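NigD-like protein (Bacteroides vulgatus ATCC 8482, PDB 3K6O) is of unknown function but belongs to the NigD-like family, pairing an N-terminal OB domain with a C-terminal beta-sandwich domain. Local coordinates at residues V22-Q25 with A30-L33. Residues are numbered along the deposited sequence; the frame is centred on the assembly and turned at random.
Sequences VEKQ and APYL
The ring of Y32 lies against the backbone of E23, whose carbonyl O sits over one face, 3.5 Å above the plane and shifted toward the rim. E23 CB adds an off-centre CH-pi contact, 4.2 Å from the ring centroid of Y32. Y32 takes the cramped rotamer with CG between its backbone N and carbonyl carbon (chi1 62°), which swings the ring across onto E23. At the far end, Y32 OH makes a weak hydrogen bond to Q25 OE1 at 2.9 Å, unsettled because the hydroxyl has another acceptor within reach; the amide and ring planes are 57° apart. Elsewhere, F73 meets the ring edge-to-face, and K40 and W42 of the next strand also touch Y32. Beneath this, E23 and Y32 form an antiparallel hydrogen-bonded pair: E23 N to Y32 O is 2.9 Å, and the return bond from Y32 N to E23 O is nearly straight at 178°. On the other sheet face V22 CG2 meets L33 CD2 at 3.8 Å. Toward the turn, P31 CB packs beside V22 CG1 and K24 CG. Past the strand ends, a water links Q25 N to A30 O. Replacing Y32 by an alanine is likely to strip E23 CB and F73 of their aromatic partner and leave Q25 OE1 without the hydroxyl. In this hairpin of the OB domain, E23 O both accepts the Y32 amide and underlies its ring, so strand pairing and ring placement are coupled.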
loop_
_atom_site.group_PDB
_atom_site.type_symbol
_atom_site.label_atom_id
_atom_site.label_comp_id
_atom_site.label_asym_id
_atom_site.label_seq_id
_atom_site.Cartn_x
_atom_site.Cartn_y
_atom_site.Cartn_z
ATOM N N VAL A 22 -6.752 -6.495 7.862
ATOM C CA VAL A 22 -7.407 -7.128 8.980
ATOM C C VAL A 22 -8.781 -6.491 9.174
ATOM O O VAL A 22 -8.938 -5.277 9.093
ATOM C CB VAL A 22 -6.559 -6.952 10.266
ATOM C CG1 VAL A 22 -7.266 -7.576 11.493
ATOM C CG2 VAL A 22 -5.158 -7.534 10.083
ATOM N N GLU A 23 -9.788 -7.308 9.436
ATOM C CA GLU A 23 -11.075 -6.783 9.823
ATOM C C GLU A 23 -11.623 -7.624 10.947
ATOM O O GLU A 23 -11.120 -8.695 11.219
ATOM C CB GLU A 23 -12.006 -6.712 8.617
ATOM C CG GLU A 23 -11.497 -5.816 7.486
ATOM C CD GLU A 23 -11.432 -4.309 7.846
ATOM O OE1 GLU A 23 -11.886 -3.874 8.932
ATOM O OE2 GLU A 23 -10.893 -3.551 7.028
ATOM N N LYS A 24 -12.619 -7.077 11.631
ATOM C CA LYS A 24 -13.299 -7.726 12.737
ATOM C C LYS A 24 -14.782 -7.389 12.711
ATOM O O LYS A 24 -15.166 -6.312 12.306
ATOM C CB LYS A 24 -12.732 -7.284 14.087
ATOM C CG LYS A 24 -11.284 -7.607 14.271
ATOM C CD LYS A 24 -10.770 -7.247 15.656
ATOM C CE LYS A 24 -11.011 -8.302 16.653
ATOM N NZ LYS A 24 -10.383 -7.932 17.950
ATOM N N GLN A 25 -15.607 -8.327 13.136
ATOM C CA GLN A 25 -17.011 -8.061 13.379
ATOM C C GLN A 25 -17.405 -8.756 14.672
ATOM O O GLN A 25 -16.835 -9.790 15.012
ATOM C CB GLN A 25 -17.888 -8.534 12.216
ATOM C CG GLN A 25 -17.698 -7.713 10.955
ATOM C CD GLN A 25 -18.571 -8.217 9.839
ATOM O OE1 GLN A 25 -18.109 -8.899 8.918
ATOM N NE2 GLN A 25 -19.852 -7.947 9.944
ATOM N N ALA A 30 -12.438 -13.859 16.418
ATOM C CA ALA A 30 -11.070 -13.697 15.971
ATOM C C ALA A 30 -11.038 -12.671 14.804
ATOM O O ALA A 30 -12.009 -12.513 14.078
ATOM C CB ALA A 30 -10.469 -15.062 15.539
ATOM N N PRO A 31 -9.922 -11.951 14.651
ATOM C CA PRO A 31 -9.749 -11.145 13.466
ATOM C C PRO A 31 -9.593 -12.039 12.226
ATOM O O PRO A 31 -9.139 -13.195 12.317
ATOM C CB PRO A 31 -8.468 -10.339 13.757
ATOM C CG PRO A 31 -7.742 -11.116 14.714
ATOM C CD PRO A 31 -8.711 -11.978 15.479
ATOM N N TYR A 32 -10.010 -11.499 11.092
ATOM C CA TYR A 32 -9.941 -12.189 9.824
ATOM C C TYR A 32 -9.286 -11.270 8.843
ATOM O O TYR A 32 -9.043 -10.116 9.157
ATOM C CB TYR A 32 -11.322 -12.688 9.350
ATOM C CG TYR A 32 -12.380 -11.624 9.094
ATOM C CD1 TYR A 32 -12.503 -11.018 7.858
ATOM C CD2 TYR A 32 -13.269 -11.247 10.089
ATOM C CE1 TYR A 32 -13.494 -10.045 7.626
ATOM C CE2 TYR A 32 -14.243 -10.307 9.863
ATOM C CZ TYR A 32 -14.350 -9.707 8.630
ATOM O OH TYR A 32 -15.299 -8.740 8.435
ATOM N N LEU A 33 -8.952 -11.803 7.679
ATOM C CA LEU A 33 -8.208 -11.063 6.686
ATOM C C LEU A 33 -9.089 -10.839 5.457
ATOM O O LEU A 33 -9.900 -11.708 5.108
ATOM C CB LEU A 33 -6.967 -11.816 6.305
ATOM C CG LEU A 33 -6.043 -12.106 7.470
ATOM C CD1 LEU A 33 -4.875 -12.910 6.951
ATOM C CD2 LEU A 33 -5.602 -10.807 8.157
HETATM O O HOH W 1 -14.012 -10.658 13.968
#